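PDB 4O5O: 3-hydroxyacyl-CoA dehydrogenase from Brucella suis, which probably catalyses the nicotinamide-dependent oxidation of 3-hydroxyacyl-CoA to 3-oxoacyl-CoA, as a member of the short-chain dehydrogenase family. Local coordinates for residues S30-E35 against E233-V238; G145-V150 against E243-N248; L181-E186 against I192-I197; G96-E101 against A167-S172. All coordinates share one frame; numbering follows the deposited sequence.

Contacts 1, 2 and 3 are buried; contact 4 lies at the surface. Contact 1 joins two helices and contact 3 joins a helix to a strand, both mainly by apolar side chains. Contact 2 is polar and sits in the loop just before strand 149-154. It meets contact 3 through Arg193. Contact 1 also packs on the strand of contact 3. Contacts 3 and 4 both use helix 167-187, and both touch the third subunit. Contacts 2 and 3 each have one bridging water; contact 4 has three. Contacts 2 and 4 are about 30 Å apart, centre to centre.

Contact 1. Residues S30-E35 against E233-V238; sequences SKMAVE and EYAALV
Met32 meets Ala235 through CB and CG, and Ala235 and Val238 through its terminal methyl CE. Its CB lies 3.8 Å from the CB of Ala235: the beta-methylene of Met32 and the methyl of Ala235 meet where the helices come close. The nearest CA pair is also Met32 and Ala235, 6.4 Å apart. The thioether then runs along the other helix. Met32 CG is anti to the backbone N (chi1 176°), but the chain bends at chi2 and again at chi3. The double bend brings Met32 CE to 3.6 Å from the backbone O of Ala235. The same methyl reaches CG1 of Val238 at 4.1 Å, one helical turn further on. All of these contacts are van der Waals. Val29, one turn before Met32, also packs on Ala235 and Val238. Tyr234 and Val238 rest in turn on Ile197 of strand 192-199. On the first helix, Ser30 and Ala33 pack on Val40 of strand 39-44. Each helix is thus seated on the central sheet as well as on its neighbour. Helix 24-35 follows strand 15-19, and helix 231-243 precedes strand 251-254, outermost within this chain. Such side-by-side helices lying on a parallel sheet are characteristic of the Rossmann fold.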
loop_
_atom_site.group_PDB
_atom_site.type_symbol
_atom_site.label_atom_id
_atom_site.label_comp_id
_atom_site.label_asym_id
_atom_site.label_seq_id
_atom_site.Cartn_x
_atom_site.Cartn_y
_atom_site.Cartn_z
ATOM N N SER B 30 28.915 5.870 -3.546
ATOM C CA SER B 30 30.323 5.520 -3.596
ATOM C C SER B 30 31.142 6.511 -2.751
ATOM O O SER B 30 32.029 6.123 -2.001
ATOM C CB SER B 30 30.795 5.531 -5.058
ATOM O OG SER B 30 30.111 4.569 -5.848
ATOM N N LYS B 31 30.813 7.797 -2.860
ATOM C CA LYS B 31 31.528 8.854 -2.092
ATOM C C LYS B 31 31.267 8.663 -0.589
ATOM O O LYS B 31 32.190 8.713 0.236
ATOM C CB LYS B 31 31.105 10.242 -2.571
ATOM C CG LYS B 31 31.754 11.413 -1.853
ATOM C CD LYS B 31 31.311 12.771 -2.405
ATOM C CE LYS B 31 31.946 13.938 -1.625
ATOM N NZ LYS B 31 31.668 15.281 -2.212
ATOM N N MET B 32 30.004 8.450 -0.228
ATOM C CA MET B 32 29.635 8.214 1.161
ATOM C C MET B 32 30.405 7.027 1.751
ATOM O O MET B 32 30.974 7.118 2.850
ATOM C CB MET B 32 28.129 7.952 1.244
ATOM C CG MET B 32 27.587 7.585 2.618
ATOM S SD MET B 32 27.821 5.880 3.142
ATOM C CE MET B 32 26.839 4.997 1.950
ATOM N N ALA B 33 30.463 5.935 1.004
ATOM C CA ALA B 33 31.055 4.727 1.536
ATOM C C ALA B 33 32.570 4.895 1.743
ATOM O O ALA B 33 33.105 4.527 2.786
ATOM C CB ALA B 33 30.747 3.568 0.616
ATOM N N VAL B 34 33.251 5.479 0.764
ATOM C CA VAL B 34 34.689 5.715 0.897
ATOM C C VAL B 34 34.963 6.658 2.076
ATOM O O VAL B 34 35.890 6.418 2.853
ATOM C CB VAL B 34 35.299 6.309 -0.404
ATOM C CG1 VAL B 34 36.732 6.809 -0.197
ATOM C CG2 VAL B 34 35.295 5.262 -1.509
ATOM N N GLU B 35 34.147 7.705 2.226
ATOM C CA GLU B 35 34.385 8.685 3.285
ATOM C C GLU B 35 34.119 8.049 4.663
ATOM O O GLU B 35 34.686 8.493 5.670
ATOM C CB GLU B 35 33.567 9.977 3.023
ATOM C CG GLU B 35 34.076 10.687 1.753
ATOM C CD GLU B 35 33.505 12.087 1.486
ATOM O OE1 GLU B 35 32.460 12.443 2.061
ATOM O OE2 GLU B 35 34.087 12.815 0.697
ATOM N N GLU B 233 21.706 12.761 0.163
ATOM C CA GLU B 233 20.600 12.391 1.071
ATOM C C GLU B 233 20.128 10.943 0.854
ATOM O O GLU B 233 19.750 10.241 1.796
ATOM C CB GLU B 233 19.439 13.385 0.927
ATOM C CG GLU B 233 19.819 14.785 1.382
ATOM C CD GLU B 233 18.786 15.853 1.061
ATOM O OE1 GLU B 233 18.466 16.053 -0.143
ATOM O OE2 GLU B 233 18.303 16.518 2.027
ATOM N N TYR B 234 20.169 10.510 -0.406
ATOM C CA TYR B 234 19.872 9.114 -0.729
ATOM C C TYR B 234 20.973 8.246 -0.101
ATOM O O TYR B 234 20.714 7.219 0.523
ATOM C CB TYR B 234 19.794 8.937 -2.258
ATOM C CG TYR B 234 19.756 7.510 -2.723
ATOM C CD1 TYR B 234 20.933 6.822 -2.950
ATOM C CD2 TYR B 234 18.560 6.827 -2.897
ATOM C CE1 TYR B 234 20.935 5.509 -3.329
ATOM C CE2 TYR B 234 18.558 5.477 -3.280
ATOM C CZ TYR B 234 19.766 4.843 -3.506
ATOM O OH TYR B 234 19.861 3.516 -3.882
ATOM N N ALA B 235 22.217 8.652 -0.308
ATOM C CA ALA B 235 23.351 7.905 0.251
ATOM C C ALA B 235 23.305 7.839 1.775
ATOM O O ALA B 235 23.716 6.828 2.361
ATOM C CB ALA B 235 24.679 8.501 -0.207
ATOM N N ALA B 236 22.820 8.904 2.423
ATOM C CA ALA B 236 22.666 8.894 3.884
ATOM C C ALA B 236 21.657 7.841 4.350
ATOM O O ALA B 236 21.876 7.153 5.351
ATOM C CB ALA B 236 22.252 10.276 4.368
ATOM N N LEU B 237 20.564 7.678 3.601
ATOM C CA LEU B 237 19.603 6.630 3.921
ATOM C C LEU B 237 20.216 5.245 3.701
ATOM O O LEU B 237 19.994 4.325 4.488
ATOM C CB LEU B 237 18.304 6.847 3.141
ATOM C CG LEU B 237 17.214 5.789 3.387
ATOM C CD1 LEU B 237 16.875 5.689 4.880
ATOM C CD2 LEU B 237 15.961 6.054 2.563
ATOM N N VAL B 238 20.982 5.092 2.621
ATOM C CA VAL B 238 21.691 3.831 2.389
ATOM C C VAL B 238 22.580 3.522 3.606
ATOM O O VAL B 238 22.589 2.405 4.143
ATOM C CB VAL B 238 22.559 3.908 1.118
ATOM C CG1 VAL B 238 23.554 2.744 1.057
ATOM C CG2 VAL B 238 21.654 3.964 -0.120
#

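Contact 2. Residues G145-V150 against E243-N248; sequences GGERGV and ENQMLN
Gln245 NE2 meets Glu147 OE1 from above the carboxylate plane, 45° out of it. The bond is otherwise good: 3.0 Å from NE2 to OE1, with an N-H...O angle of 158°. The two side chains run antiparallel alongside one another. As a result Gln245 NE2 also lies 3.5 Å from Glu147 CB, and Gln245 CG lies 3.3 Å from Glu147 OE1. With chi1 at -167°, Gln245 points its chain away from its own N, and the extended chain reaches Glu147. The amide has further partners. Gln245 NE2 also donates to the backbone O of Gln144. Gln245 OE1 accepts from Arg227 NH2 of the second subunit. A water 3.0 Å from Gly145 O also donates to Gln245 OE1, weakly, at 3.4 Å. Glu147 OE1 has a second partner too, a salt bridge from Arg193 NE. The backbone under Gln245 is shaped by a type I turn from Asn244 to Leu247. Asn244 OD1 adds an Asx turn by accepting from Met246 N at 3.3 Å. Both main side chains are buried, yet their polar ends are well supplied with partners. The charge of Arg193 probably keeps Glu147 ionised. The amide then links this carboxylate to the Gln144 backbone and to the arginine of another subunit, so the chemistry implies a polar network that continues into the subunit interface.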
loop_
_atom_site.group_PDB
_atom_site.type_symbol
_atom_site.label_atom_id
_atom_site.label_comp_id
_atom_site.label_asym_id
_atom_site.label_seq_id
_atom_site.Cartn_x
_atom_site.Cartn_y
_atom_site.Cartn_z
ATOM N N GLY B 145 25.280 -9.800 15.069
ATOM C CA GLY B 145 23.915 -10.297 15.012
ATOM C C GLY B 145 23.642 -11.360 13.963
ATOM O O GLY B 145 22.483 -11.601 13.636
ATOM N N GLY B 146 24.699 -11.993 13.436
ATOM C CA GLY B 146 24.568 -13.063 12.421
ATOM C C GLY B 146 24.567 -12.572 10.970
ATOM O O GLY B 146 24.369 -13.342 10.037
ATOM N N GLU B 147 24.782 -11.279 10.800
ATOM C CA GLU B 147 24.630 -10.636 9.511
ATOM C C GLU B 147 25.812 -10.923 8.614
ATOM O O GLU B 147 26.953 -10.739 9.016
ATOM C CB GLU B 147 24.436 -9.113 9.702
ATOM C CG GLU B 147 24.056 -8.384 8.429
ATOM C CD GLU B 147 23.380 -7.036 8.668
ATOM O OE1 GLU B 147 22.437 -6.948 9.472
ATOM O OE2 GLU B 147 23.746 -6.089 8.002
ATOM N N ARG B 148 25.534 -11.397 7.405
ATOM C CA ARG B 148 26.557 -11.638 6.380
ATOM C C ARG B 148 26.599 -10.572 5.278
ATOM O O ARG B 148 27.575 -10.495 4.561
ATOM C CB ARG B 148 26.355 -13.020 5.731
ATOM C CG ARG B 148 26.752 -14.205 6.590
ATOM C CD ARG B 148 26.708 -15.446 5.716
ATOM N NE ARG B 148 27.142 -16.626 6.418
ATOM C CZ ARG B 148 26.374 -17.363 7.207
ATOM N NH1 ARG B 148 25.114 -17.036 7.408
ATOM N NH2 ARG B 148 26.878 -18.446 7.801
ATOM N N GLY B 149 25.540 -9.795 5.117
ATOM C CA GLY B 149 25.503 -8.826 4.059
ATOM C C GLY B 149 24.203 -8.075 4.013
ATOM O O GLY B 149 23.238 -8.432 4.680
ATOM N N VAL B 150 24.192 -7.012 3.207
ATOM C CA VAL B 150 23.024 -6.168 2.992
ATOM C C VAL B 150 22.913 -5.858 1.501
ATOM O O VAL B 150 23.909 -5.474 0.888
ATOM C CB VAL B 150 23.157 -4.832 3.767
ATOM C CG1 VAL B 150 21.888 -4.017 3.638
ATOM C CG2 VAL B 150 23.499 -5.088 5.238
ATOM N N GLU B 243 23.486 0.353 8.802
ATOM C CA GLU B 243 23.684 0.376 10.260
ATOM C C GLU B 243 22.550 -0.241 11.069
ATOM O O GLU B 243 22.791 -0.838 12.131
ATOM C CB GLU B 243 23.861 1.810 10.747
ATOM C CG GLU B 243 25.133 2.473 10.306
ATOM C CD GLU B 243 25.281 3.891 10.824
ATOM O OE1 GLU B 243 24.264 4.571 11.189
ATOM O OE2 GLU B 243 26.439 4.336 10.857
ATOM N N ASN B 244 21.319 -0.062 10.587
ATOM C CA ASN B 244 20.123 -0.390 11.376
ATOM C C ASN B 244 19.603 -1.781 11.018
ATOM O O ASN B 244 18.890 -1.954 10.027
ATOM C CB ASN B 244 19.024 0.654 11.193
ATOM C CG ASN B 244 17.935 0.515 12.222
ATOM O OD1 ASN B 244 17.721 -0.564 12.777
ATOM N ND2 ASN B 244 17.253 1.603 12.498
ATOM N N GLN B 245 20.027 -2.770 11.800
ATOM C CA GLN B 245 19.780 -4.166 11.482
ATOM C C GLN B 245 18.290 -4.531 11.437
ATOM O O GLN B 245 17.921 -5.522 10.814
ATOM C CB GLN B 245 20.498 -5.064 12.498
ATOM C CG GLN B 245 20.563 -6.529 12.100
ATOM C CD GLN B 245 21.549 -7.298 12.941
ATOM O OE1 GLN B 245 21.292 -7.611 14.118
ATOM N NE2 GLN B 245 22.704 -7.572 12.363
ATOM N N MET B 246 17.442 -3.764 12.111
ATOM C CA MET B 246 16.002 -4.039 12.099
ATOM C C MET B 246 15.299 -3.659 10.801
ATOM O O MET B 246 14.151 -4.038 10.606
ATOM C CB MET B 246 15.315 -3.386 13.302
ATOM C CG MET B 246 15.495 -4.212 14.567
ATOM S SD MET B 246 14.614 -5.808 14.537
ATOM C CE MET B 246 12.911 -5.253 14.396
ATOM N N LEU B 247 15.951 -2.886 9.923
ATOM C CA LEU B 247 15.343 -2.589 8.627
ATOM C C LEU B 247 15.523 -3.772 7.679
ATOM O O LEU B 247 16.643 -4.088 7.280
ATOM C CB LEU B 247 15.934 -1.314 8.017
ATOM C CG LEU B 247 15.506 -0.009 8.699
ATOM C CD1 LEU B 247 16.361 1.179 8.245
ATOM C CD2 LEU B 247 14.043 0.280 8.479
ATOM N N ASN B 248 14.425 -4.424 7.314
ATOM C CA ASN B 248 14.540 -5.569 6.399
ATOM C C ASN B 248 13.213 -5.780 5.708
ATOM O O ASN B 248 12.142 -5.580 6.299
ATOM C CB ASN B 248 14.967 -6.840 7.155
ATOM C CG ASN B 248 15.467 -7.921 6.231
ATOM O OD1 ASN B 248 15.747 -7.687 5.041
ATOM N ND2 ASN B 248 15.575 -9.129 6.766
HETATM O O HOH W 1 20.586 -10.529 15.677
#

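Contact 3. Residues L181-E186 against I192-I197; sequences LPVARE and IRVMTI
Val183 and Val194 both hold CG1 anti to the backbone N, with chi1 at 177° and -175°. In each, CG2 is then anti to the carbonyl carbon and lies beside the N. This turns CG1 of Val183 toward the strand, where it meets CG2 of Val194 at 3.8 Å. The CG1 atoms of the two valines are a little further apart, at 4.2 Å. The two valines are set roughly perpendicular. Val194 also reaches Ala184: its CG2 lies 3.9 Å from Ala184 CA, and its CB lies 4.0 Å from Ala184 CB. With only a methyl on Ala184, the helix backbone comes near the strand, and the CA atoms of Ala184 and Val194 are 5.0 Å apart. The helix belongs to the beta-alpha-beta crossover that leaves strand 149-154, passes through helix 167-187 and returns in strand 192-199, the parallel neighbour of the first. The contact lies near the end of that helix, just before the short turn into the returning strand. At the start of the strand a water joins the two elements. It lies 2.8 Å from Ala184 O and donates to it, and it donates likewise to Ile192 O. Further along, Thr196 OG1 bonds to Thr180 OG1. The outer side of the helix faces the third subunit. There Leu181 CD2 lies over one face of the Arg185 guanidinium, whose NH1 and NH2 bond to Gly162 O and Met260 O of the third subunit. Glu186 accepts from the backbone N atoms of Val103 and Leu104 of the same subunit.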
loop_
_atom_site.group_PDB
_atom_site.type_symbol
_atom_site.label_atom_id
_atom_site.label_comp_id
_atom_site.label_asym_id
_atom_site.label_seq_id
_atom_site.Cartn_x
_atom_site.Cartn_y
_atom_site.Cartn_z
ATOM N N LEU B 181 10.363 -8.456 -0.492
ATOM C CA LEU B 181 9.922 -9.427 0.512
ATOM C C LEU B 181 10.299 -10.883 0.254
ATOM O O LEU B 181 10.907 -11.497 1.133
ATOM C CB LEU B 181 8.435 -9.260 0.804
ATOM C CG LEU B 181 7.876 -10.172 1.885
ATOM C CD1 LEU B 181 8.525 -9.867 3.242
ATOM C CD2 LEU B 181 6.356 -10.046 1.905
ATOM N N PRO B 182 9.978 -11.456 -0.916
ATOM C CA PRO B 182 10.349 -12.839 -1.125
ATOM C C PRO B 182 11.850 -13.057 -1.087
ATOM O O PRO B 182 12.303 -14.120 -0.644
ATOM C CB PRO B 182 9.777 -13.164 -2.525
ATOM C CG PRO B 182 9.491 -11.830 -3.170
ATOM C CD PRO B 182 9.118 -10.950 -1.999
ATOM N N VAL B 183 12.627 -12.084 -1.562
ATOM C CA VAL B 183 14.082 -12.217 -1.491
ATOM C C VAL B 183 14.569 -12.106 -0.047
ATOM O O VAL B 183 15.350 -12.923 0.395
ATOM C CB VAL B 183 14.774 -11.235 -2.439
ATOM C CG1 VAL B 183 16.279 -11.318 -2.316
ATOM C CG2 VAL B 183 14.366 -11.505 -3.867
ATOM N N ALA B 184 14.055 -11.143 0.710
ATOM C CA ALA B 184 14.424 -11.019 2.116
ATOM C C ALA B 184 14.054 -12.253 2.918
ATOM O O ALA B 184 14.829 -12.708 3.752
ATOM C CB ALA B 184 13.782 -9.783 2.746
ATOM N N ARG B 185 12.876 -12.803 2.663
ATOM C CA ARG B 185 12.441 -13.988 3.390
ATOM C C ARG B 185 13.422 -15.146 3.198
ATOM O O ARG B 185 13.727 -15.892 4.124
ATOM C CB ARG B 185 11.055 -14.406 2.928
ATOM C CG ARG B 185 9.953 -13.576 3.541
ATOM C CD ARG B 185 8.596 -13.808 2.885
ATOM N NE ARG B 185 7.524 -13.456 3.798
ATOM C CZ ARG B 185 6.233 -13.648 3.547
ATOM N NH1 ARG B 185 5.812 -14.053 2.349
ATOM N NH2 ARG B 185 5.352 -13.406 4.508
ATOM N N GLU B 186 13.902 -15.326 1.982
ATOM C CA GLU B 186 14.831 -16.406 1.719
ATOM C C GLU B 186 16.216 -16.101 2.279
ATOM O O GLU B 186 16.857 -16.952 2.952
ATOM C CB GLU B 186 14.957 -16.628 0.221
ATOM C CG GLU B 186 15.949 -17.747 -0.096
ATOM C CD GLU B 186 16.318 -17.830 -1.557
ATOM O OE1 GLU B 186 15.496 -17.395 -2.392
ATOM O OE2 GLU B 186 17.435 -18.343 -1.847
ATOM N N ILE B 192 21.384 -12.256 5.304
ATOM C CA ILE B 192 21.533 -11.199 4.326
ATOM C C ILE B 192 20.201 -10.459 4.292
ATOM O O ILE B 192 19.170 -11.026 3.957
ATOM C CB ILE B 192 21.903 -11.753 2.934
ATOM C CG1 ILE B 192 23.258 -12.490 2.959
ATOM C CG2 ILE B 192 21.925 -10.648 1.882
ATOM C CD1 ILE B 192 23.457 -13.378 1.744
ATOM N N ARG B 193 20.252 -9.176 4.637
ATOM C CA ARG B 193 19.064 -8.305 4.565
ATOM C C ARG B 193 18.870 -7.745 3.167
ATOM O O ARG B 193 19.851 -7.584 2.407
ATOM C CB ARG B 193 19.208 -7.154 5.571
ATOM C CG ARG B 193 19.108 -7.600 7.012
ATOM C CD ARG B 193 19.017 -6.459 7.982
ATOM N NE ARG B 193 20.268 -5.719 8.042
ATOM C CZ ARG B 193 20.451 -4.418 7.811
ATOM N NH1 ARG B 193 19.451 -3.605 7.485
ATOM N NH2 ARG B 193 21.656 -3.909 7.927
ATOM N N VAL B 194 17.610 -7.442 2.843
ATOM C CA VAL B 194 17.251 -6.911 1.545
ATOM C C VAL B 194 16.257 -5.791 1.785
ATOM O O VAL B 194 15.185 -6.008 2.378
ATOM C CB VAL B 194 16.635 -7.995 0.638
ATOM C CG1 VAL B 194 16.391 -7.448 -0.753
ATOM C CG2 VAL B 194 17.524 -9.222 0.577
ATOM N N MET B 195 16.636 -4.598 1.313
ATOM C CA MET B 195 15.848 -3.387 1.452
ATOM C C MET B 195 15.768 -2.650 0.148
ATOM O O MET B 195 16.627 -2.804 -0.721
ATOM C CB MET B 195 16.504 -2.459 2.465
ATOM C CG MET B 195 16.289 -2.866 3.913
ATOM S SD MET B 195 14.619 -2.613 4.482
ATOM C CE MET B 195 14.398 -0.855 4.187
ATOM N N THR B 196 14.753 -1.810 0.036
ATOM C CA THR B 196 14.555 -0.982 -1.156
ATOM C C THR B 196 14.277 0.441 -0.767
ATOM O O THR B 196 13.541 0.695 0.177
ATOM C CB THR B 196 13.408 -1.554 -2.006
ATOM O OG1 THR B 196 13.819 -2.843 -2.449
ATOM C CG2 THR B 196 13.075 -0.687 -3.217
ATOM N N ILE B 197 14.909 1.378 -1.473
ATOM C CA ILE B 197 14.591 2.796 -1.355
ATOM C C ILE B 197 13.830 3.208 -2.600
ATOM O O ILE B 197 14.239 2.837 -3.716
ATOM C CB ILE B 197 15.852 3.681 -1.216
ATOM C CG1 ILE B 197 16.681 3.314 0.020
ATOM C CG2 ILE B 197 15.506 5.155 -1.214
ATOM C CD1 ILE B 197 18.091 3.893 0.090
HETATM O O HOH W 2 16.652 -11.141 5.148
#

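Contact 4. Residues G96-E101 against A167-S172; sequences GVAPGE and AAYSAS
Tyr169, Ala98 and Pro99 bury the most surface here. The Tyr169 ring lies against the loop, and the methyl of Ala98 sits over one of its faces. Ala98 CB is 3.9 Å from the centroid of the Tyr169 ring and 22° off the ring normal, a CH-pi contact displaced toward the rim. Its nearest ring atom is Tyr169 CE1, 3.6 Å from Ala98 CB. Val97 O comes obliquely to the same ring, 3.2 Å from Tyr169 CD1. A chi1 of -170° swings the Tyr169 ring out along the loop. Pro99 meets the tyrosine mainly through a water, which joins Pro99 O at 2.8 Å to Tyr169 N at 2.9 Å. Two more waters link Glu101 O to the N atoms of Ala167 and Ala168. Waters therefore occupy N-H groups of the first helical turn. Ser172 OG donates back to Tyr169 O at 2.8 Å. By sequence, Tyr169 begins the Tyr-X-X-X-Lys motif of short-chain dehydrogenases, so the loop probably borders the active site. The loop follows strand 90-93 and leads to strand 104-105. Helix 112-137 flanks both segments: Asn122 bonds to Val97 N and touches Tyr169, and Thr118 packs on Pro99. Glu101 bonds to Thr114 of that helix, while Ala167, at the start of helix 167-187, packs on Phe127 of the third subunit.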
loop_
_atom_site.group_PDB
_atom_site.type_symbol
_atom_site.label_atom_id
_atom_site.label_comp_id
_atom_site.label_asym_id
_atom_site.label_seq_id
_atom_site.Cartn_x
_atom_site.Cartn_y
_atom_site.Cartn_z
ATOM N N GLY B 96 19.838 2.568 -13.437
ATOM C CA GLY B 96 18.481 2.652 -13.959
ATOM C C GLY B 96 18.364 3.676 -15.042
ATOM O O GLY B 96 19.244 4.542 -15.192
ATOM N N VAL B 97 17.316 3.514 -15.837
ATOM C CA VAL B 97 16.922 4.461 -16.851
ATOM C C VAL B 97 15.463 4.821 -16.615
ATOM O O VAL B 97 14.679 3.994 -16.194
ATOM C CB VAL B 97 17.122 3.905 -18.302
ATOM C CG1 VAL B 97 18.608 3.676 -18.540
ATOM C CG2 VAL B 97 16.357 2.598 -18.553
ATOM N N ALA B 98 15.110 6.054 -16.924
ATOM C CA ALA B 98 13.770 6.582 -16.607
ATOM C C ALA B 98 13.121 7.293 -17.801
ATOM O O ALA B 98 12.761 8.469 -17.741
ATOM C CB ALA B 98 13.860 7.518 -15.409
ATOM N N PRO B 99 12.961 6.576 -18.916
ATOM C CA PRO B 99 12.339 7.233 -20.050
ATOM C C PRO B 99 10.847 7.462 -19.813
ATOM O O PRO B 99 10.246 6.876 -18.887
ATOM C CB PRO B 99 12.581 6.247 -21.185
ATOM C CG PRO B 99 12.549 4.909 -20.510
ATOM C CD PRO B 99 13.142 5.126 -19.136
ATOM N N GLY B 100 10.308 8.401 -20.584
ATOM C CA GLY B 100 8.873 8.607 -20.695
ATOM C C GLY B 100 8.424 8.258 -22.093
ATOM O O GLY B 100 9.058 8.646 -23.075
ATOM N N GLU B 101 7.365 7.479 -22.191
ATOM C CA GLU B 101 6.815 7.139 -23.494
ATOM C C GLU B 101 5.369 6.737 -23.271
ATOM O O GLU B 101 5.058 5.904 -22.413
ATOM C CB GLU B 101 7.597 5.968 -24.122
ATOM C CG GLU B 101 7.138 5.666 -25.557
ATOM C CD GLU B 101 7.967 4.569 -26.234
ATOM O OE1 GLU B 101 8.982 4.135 -25.629
ATOM O OE2 GLU B 101 7.598 4.151 -27.367
ATOM N N ALA B 167 4.576 3.916 -17.949
ATOM C CA ALA B 167 4.240 2.492 -17.866
ATOM C C ALA B 167 5.475 1.633 -17.673
ATOM O O ALA B 167 5.485 0.768 -16.786
ATOM C CB ALA B 167 3.445 2.034 -19.077
ATOM N N ALA B 168 6.497 1.821 -18.510
ATOM C CA ALA B 168 7.678 0.982 -18.412
ATOM C C ALA B 168 8.445 1.232 -17.125
ATOM O O ALA B 168 8.840 0.279 -16.418
ATOM C CB ALA B 168 8.596 1.167 -19.609
ATOM N N TYR B 169 8.673 2.501 -16.803
ATOM C CA TYR B 169 9.424 2.811 -15.591
ATOM C C TYR B 169 8.703 2.311 -14.346
ATOM O O TYR B 169 9.320 1.660 -13.489
ATOM C CB TYR B 169 9.682 4.317 -15.533
ATOM C CG TYR B 169 10.634 4.721 -14.463
ATOM C CD1 TYR B 169 11.945 4.268 -14.493
ATOM C CD2 TYR B 169 10.248 5.564 -13.447
ATOM C CE1 TYR B 169 12.850 4.647 -13.542
ATOM C CE2 TYR B 169 11.151 5.955 -12.480
ATOM C CZ TYR B 169 12.445 5.494 -12.534
ATOM O OH TYR B 169 13.322 5.903 -11.545
ATOM N N SER B 170 7.411 2.613 -14.246
ATOM C CA SER B 170 6.598 2.114 -13.109
ATOM C C SER B 170 6.590 0.588 -13.016
ATOM O O SER B 170 6.718 0.028 -11.929
ATOM C CB SER B 170 5.170 2.636 -13.207
ATOM O OG SER B 170 5.118 4.033 -13.076
ATOM N N ALA B 171 6.425 -0.099 -14.161
ATOM C CA ALA B 171 6.473 -1.558 -14.139
ATOM C C ALA B 171 7.790 -2.058 -13.585
ATOM O O ALA B 171 7.847 -2.942 -12.719
ATOM C CB ALA B 171 6.247 -2.118 -15.526
ATOM N N SER B 172 8.882 -1.487 -14.086
ATOM C CA SER B 172 10.198 -1.972 -13.658
ATOM C C SER B 172 10.450 -1.720 -12.196
ATOM O O SER B 172 10.978 -2.605 -11.491
ATOM C CB SER B 172 11.280 -1.322 -14.532
ATOM O OG SER B 172 11.533 0.043 -14.208
HETATM O O HOH W 3 8.562 4.672 -18.717
HETATM O O HOH W 4 6.713 3.939 -20.633
HETATM O O HOH W 5 3.401 4.920 -20.379
#